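Local structure of Mgp-operon protein 3 (Mycoplasma pneumoniae, 6RJ1) at residues A541-F555 against L776-P788. The protein is an extracellular, membrane-anchored adhesin that probably takes part in attachment of the bacterium to sialylated sugars on host cells. Numbering follows the deposited sequence.
Sequences AGLDVVADHLVFAAF and LNFGTGLKAGVDP
L782 lays its side chain over one face of a β-hairpin, the two strands 541-546 and 549-555 joined by a type I' turn from V546 to H549. In what is probably a β-propeller adhesin domain, strand 779-786, edge of another sheet, runs along the hairpin's first strand at 13° to it. The tight part is around L782. With CG anti to the backbone N (chi1 -178°), its two methyls reach across that first strand: CD1 meets A553 CB at 3.6 Å, while CD2 rests over the carbonyl oxygens of G542 and V551, 3.4 Å from G542 O, and touches V551 CG1. L803 of strand 799-805 also packs on this leucine. G542, in a classic bulge with A541 opposite A553, has no side chain to obstruct the approach; L782 CB sits 3.8 Å from G542 CA. L782 N donates to A541 O at 3.3 Å from above the carbonyl plane. Toward N777 the F555 ring presents its edge to G779 N, CE2 at 3.6 Å, and its CZ abuts the N777 amide, whose ND2 is held by L733 O. Packing thins toward the turn, where V546 CG2 meets CG2 of the partly exposed V786 at 3.7 Å. The bent K783 chain crosses partly exposed D544 obliquely, its CD nearest OD2 and NZ staying 4.2 Å from OD2, too far for a salt bridge. Backbone, and not K783, holds OD2: A784 N reaches its anti lone pair at 2.9 Å.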
loop_
_atom_site.group_PDB
_atom_site.type_symbol
_atom_site.label_atom_id
_atom_site.label_comp_id
_atom_site.label_asym_id
_atom_site.label_seq_id
_atom_site.Cartn_x
_atom_site.Cartn_y
_atom_site.Cartn_z
ATOM N N ALA A 541 0.558 -3.174 -4.414
ATOM C CA ALA A 541 0.972 -4.581 -4.401
ATOM C C ALA A 541 1.627 -4.976 -5.738
ATOM O O ALA A 541 2.406 -5.930 -5.788
ATOM C CB ALA A 541 -0.220 -5.474 -4.122
ATOM N N GLY A 542 1.308 -4.233 -6.794
ATOM C CA GLY A 542 1.863 -4.451 -8.116
ATOM C C GLY A 542 0.926 -4.167 -9.264
ATOM O O GLY A 542 -0.240 -3.819 -9.066
ATOM N N LEU A 543 1.464 -4.322 -10.480
ATOM C CA LEU A 543 0.772 -4.148 -11.754
ATOM C C LEU A 543 1.283 -5.111 -12.820
ATOM O O LEU A 543 2.463 -5.479 -12.818
ATOM C CB LEU A 543 0.738 -2.684 -12.294
ATOM C CG LEU A 543 1.918 -1.651 -12.159
ATOM C CD1 LEU A 543 3.314 -2.265 -12.176
ATOM C CD2 LEU A 543 1.840 -0.615 -13.256
ATOM N N ASP A 544 0.391 -5.518 -13.726
ATOM C CA ASP A 544 0.731 -6.415 -14.824
ATOM C C ASP A 544 -0.182 -6.182 -16.026
ATOM O O ASP A 544 -1.251 -5.593 -15.879
ATOM C CB ASP A 544 0.692 -7.893 -14.372
ATOM C CG ASP A 544 1.520 -8.851 -15.221
ATOM O OD1 ASP A 544 2.306 -8.372 -16.083
ATOM O OD2 ASP A 544 1.388 -10.081 -15.025
ATOM N N VAL A 545 0.259 -6.619 -17.219
ATOM C CA VAL A 545 -0.531 -6.505 -18.443
ATOM C C VAL A 545 -1.052 -7.888 -18.865
ATOM O O VAL A 545 -0.355 -8.895 -18.716
ATOM C CB VAL A 545 0.157 -5.724 -19.597
ATOM C CG1 VAL A 545 0.506 -4.297 -19.177
ATOM C CG2 VAL A 545 1.392 -6.450 -20.126
ATOM N N VAL A 546 -2.295 -7.930 -19.344
ATOM C CA VAL A 546 -2.976 -9.152 -19.779
ATOM C C VAL A 546 -4.140 -8.761 -20.703
ATOM O O VAL A 546 -4.873 -7.820 -20.391
ATOM C CB VAL A 546 -3.396 -10.070 -18.574
ATOM C CG1 VAL A 546 -4.315 -9.351 -17.580
ATOM C CG2 VAL A 546 -4.004 -11.391 -19.038
ATOM N N ALA A 547 -4.276 -9.456 -21.854
ATOM C CA ALA A 547 -5.319 -9.223 -22.863
ATOM C C ALA A 547 -5.470 -7.730 -23.228
ATOM O O ALA A 547 -6.583 -7.194 -23.186
ATOM C CB ALA A 547 -6.651 -9.820 -22.404
ATOM N N ASP A 548 -4.320 -7.067 -23.544
ATOM C CA ASP A 548 -4.180 -5.644 -23.917
ATOM C C ASP A 548 -4.722 -4.668 -22.844
ATOM O O ASP A 548 -5.073 -3.523 -23.152
ATOM C CB ASP A 548 -4.795 -5.355 -25.307
ATOM C CG ASP A 548 -4.160 -6.115 -26.456
ATOM O OD1 ASP A 548 -2.907 -6.150 -26.528
ATOM O OD2 ASP A 548 -4.912 -6.659 -27.297
ATOM N N HIS A 549 -4.731 -5.110 -21.582
ATOM C CA HIS A 549 -5.226 -4.336 -20.448
ATOM C C HIS A 549 -4.267 -4.391 -19.276
ATOM O O HIS A 549 -3.563 -5.389 -19.098
ATOM C CB HIS A 549 -6.586 -4.886 -19.998
ATOM C CG HIS A 549 -7.734 -4.487 -20.870
ATOM N ND1 HIS A 549 -7.903 -5.024 -22.136
ATOM C CD2 HIS A 549 -8.752 -3.633 -20.617
ATOM C CE1 HIS A 549 -8.994 -4.460 -22.622
ATOM N NE2 HIS A 549 -9.545 -3.623 -21.741
ATOM N N LEU A 550 -4.274 -3.328 -18.455
ATOM C CA LEU A 550 -3.463 -3.236 -17.249
ATOM C C LEU A 550 -4.289 -3.689 -16.038
ATOM O O LEU A 550 -5.424 -3.264 -15.853
ATOM C CB LEU A 550 -2.926 -1.809 -17.033
ATOM C CG LEU A 550 -2.090 -1.596 -15.754
ATOM C CD1 LEU A 550 -0.638 -1.972 -15.973
ATOM C CD2 LEU A 550 -2.223 -0.183 -15.227
ATOM N N VAL A 551 -3.696 -4.538 -15.216
ATOM C CA VAL A 551 -4.298 -5.030 -13.995
ATOM C C VAL A 551 -3.417 -4.544 -12.832
ATOM O O VAL A 551 -2.191 -4.558 -12.939
ATOM C CB VAL A 551 -4.469 -6.567 -14.063
ATOM C CG1 VAL A 551 -4.729 -7.159 -12.689
ATOM C CG2 VAL A 551 -5.594 -6.943 -15.019
ATOM N N PHE A 552 -4.041 -4.061 -11.755
ATOM C CA PHE A 552 -3.328 -3.581 -10.573
ATOM C C PHE A 552 -4.075 -3.951 -9.287
ATOM O O PHE A 552 -5.270 -4.272 -9.313
ATOM C CB PHE A 552 -3.077 -2.057 -10.659
ATOM C CG PHE A 552 -4.255 -1.215 -10.227
ATOM C CD1 PHE A 552 -5.319 -0.981 -11.096
ATOM C CD2 PHE A 552 -4.323 -0.691 -8.939
ATOM C CE1 PHE A 552 -6.429 -0.232 -10.683
ATOM C CE2 PHE A 552 -5.439 0.042 -8.523
ATOM C CZ PHE A 552 -6.483 0.266 -9.398
ATOM N N ALA A 553 -3.355 -3.877 -8.161
ATOM C CA ALA A 553 -3.851 -4.123 -6.810
ATOM C C ALA A 553 -2.987 -3.345 -5.851
ATOM O O ALA A 553 -1.769 -3.224 -6.045
ATOM C CB ALA A 553 -3.815 -5.603 -6.469
ATOM N N ALA A 554 -3.630 -2.774 -4.836
ATOM C CA ALA A 554 -2.978 -1.950 -3.830
ATOM C C ALA A 554 -3.819 -1.917 -2.568
ATOM O O ALA A 554 -5.020 -2.189 -2.609
ATOM C CB ALA A 554 -2.823 -0.527 -4.368
ATOM N N PHE A 555 -3.197 -1.562 -1.449
ATOM C CA PHE A 555 -3.936 -1.346 -0.218
ATOM C C PHE A 555 -4.147 0.150 -0.154
ATOM O O PHE A 555 -3.245 0.915 -0.505
ATOM C CB PHE A 555 -3.158 -1.813 1.013
ATOM C CG PHE A 555 -3.529 -3.200 1.448
ATOM C CD1 PHE A 555 -4.702 -3.432 2.165
ATOM C CD2 PHE A 555 -2.713 -4.283 1.139
ATOM C CE1 PHE A 555 -5.058 -4.726 2.547
ATOM C CE2 PHE A 555 -3.067 -5.575 1.528
ATOM C CZ PHE A 555 -4.239 -5.786 2.225
ATOM N N LEU A 776 -1.085 -4.539 10.889
ATOM C CA LEU A 776 -1.175 -3.988 9.542
ATOM C C LEU A 776 -1.034 -5.016 8.460
ATOM O O LEU A 776 -0.115 -5.839 8.501
ATOM C CB LEU A 776 -0.144 -2.857 9.339
ATOM C CG LEU A 776 0.018 -1.856 10.481
ATOM C CD1 LEU A 776 1.265 -1.046 10.313
ATOM C CD2 LEU A 776 -1.207 -0.965 10.635
ATOM N N ASN A 777 -1.941 -4.964 7.477
ATOM C CA ASN A 777 -1.883 -5.869 6.343
ATOM C C ASN A 777 -0.920 -5.343 5.283
ATOM O O ASN A 777 -0.642 -4.148 5.225
ATOM C CB ASN A 777 -3.265 -6.185 5.778
ATOM C CG ASN A 777 -3.347 -7.565 5.166
ATOM O OD1 ASN A 777 -2.351 -8.261 4.968
ATOM N ND2 ASN A 777 -4.541 -7.999 4.845
ATOM N N PHE A 778 -0.374 -6.251 4.484
ATOM C CA PHE A 778 0.597 -5.934 3.447
ATOM C C PHE A 778 0.317 -6.819 2.238
ATOM O O PHE A 778 -0.041 -7.975 2.398
ATOM C CB PHE A 778 2.011 -6.148 4.022
ATOM C CG PHE A 778 3.148 -6.285 3.044
ATOM C CD1 PHE A 778 3.789 -5.164 2.537
ATOM C CD2 PHE A 778 3.628 -7.535 2.687
ATOM C CE1 PHE A 778 4.866 -5.291 1.662
ATOM C CE2 PHE A 778 4.705 -7.658 1.808
ATOM C CZ PHE A 778 5.315 -6.533 1.303
ATOM N N GLY A 779 0.464 -6.256 1.051
ATOM C CA GLY A 779 0.230 -6.957 -0.203
ATOM C C GLY A 779 1.392 -6.798 -1.151
ATOM O O GLY A 779 1.909 -5.695 -1.312
ATOM N N THR A 780 1.810 -7.901 -1.783
ATOM C CA THR A 780 2.959 -7.929 -2.683
ATOM C C THR A 780 2.803 -8.959 -3.808
ATOM O O THR A 780 2.051 -9.927 -3.674
ATOM C CB THR A 780 4.259 -8.175 -1.848
ATOM O OG1 THR A 780 5.419 -7.967 -2.653
ATOM C CG2 THR A 780 4.314 -9.568 -1.220
ATOM N N GLY A 781 3.561 -8.746 -4.874
ATOM C CA GLY A 781 3.682 -9.649 -6.006
ATOM C C GLY A 781 2.468 -9.847 -6.872
ATOM O O GLY A 781 2.108 -10.993 -7.143
ATOM N N LEU A 782 1.861 -8.758 -7.371
ATOM C CA LEU A 782 0.733 -8.931 -8.281
ATOM C C LEU A 782 1.239 -9.461 -9.631
ATOM O O LEU A 782 2.159 -8.881 -10.217
ATOM C CB LEU A 782 -0.109 -7.663 -8.476
ATOM C CG LEU A 782 -1.308 -7.878 -9.395
ATOM C CD1 LEU A 782 -2.566 -8.149 -8.623
ATOM C CD2 LEU A 782 -1.471 -6.767 -10.355
ATOM N N LYS A 783 0.675 -10.596 -10.080
ATOM C CA LYS A 783 1.014 -11.207 -11.355
ATOM C C LYS A 783 -0.232 -11.754 -12.007
ATOM O O LYS A 783 -0.977 -12.523 -11.393
ATOM C CB LYS A 783 2.039 -12.334 -11.180
ATOM C CG LYS A 783 3.311 -12.147 -11.983
ATOM C CD LYS A 783 3.182 -12.470 -13.457
ATOM C CE LYS A 783 4.540 -12.510 -14.121
ATOM N NZ LYS A 783 5.271 -11.202 -14.037
ATOM N N ALA A 784 -0.456 -11.359 -13.254
ATOM C CA ALA A 784 -1.581 -11.825 -14.055
ATOM C C ALA A 784 -1.187 -13.100 -14.782
ATOM O O ALA A 784 0.001 -13.384 -14.940
ATOM C CB ALA A 784 -1.972 -10.759 -15.062
ATOM N N GLY A 785 -2.185 -13.848 -15.223
ATOM C CA GLY A 785 -1.974 -15.082 -15.963
ATOM C C GLY A 785 -3.186 -15.580 -16.715
ATOM O O GLY A 785 -4.276 -15.639 -16.146
ATOM N N VAL A 786 -2.998 -15.959 -17.995
ATOM C CA VAL A 786 -4.060 -16.517 -18.854
ATOM C C VAL A 786 -4.135 -18.021 -18.592
ATOM O O VAL A 786 -3.142 -18.728 -18.781
ATOM C CB VAL A 786 -3.868 -16.207 -20.369
ATOM C CG1 VAL A 786 -5.004 -16.793 -21.208
ATOM C CG2 VAL A 786 -3.745 -14.712 -20.620
ATOM N N ASP A 787 -5.308 -18.497 -18.145
ATOM C CA ASP A 787 -5.573 -19.903 -17.847
ATOM C C ASP A 787 -5.333 -20.773 -19.099
ATOM O O ASP A 787 -5.907 -20.479 -20.154
ATOM C CB ASP A 787 -7.004 -20.069 -17.290
ATOM C CG ASP A 787 -7.436 -21.487 -16.942
ATOM O OD1 ASP A 787 -6.663 -22.197 -16.251
ATOM O OD2 ASP A 787 -8.560 -21.878 -17.338
ATOM N N PRO A 788 -4.433 -21.787 -19.027
ATOM C CA PRO A 788 -4.160 -22.613 -20.221
ATOM C C PRO A 788 -5.300 -23.552 -20.611
ATOM O O PRO A 788 -5.389 -23.947 -21.771
ATOM C CB PRO A 788 -2.902 -23.394 -19.835
ATOM C CG PRO A 788 -2.938 -23.459 -18.353
ATOM C CD PRO A 788 -3.645 -22.237 -17.860
#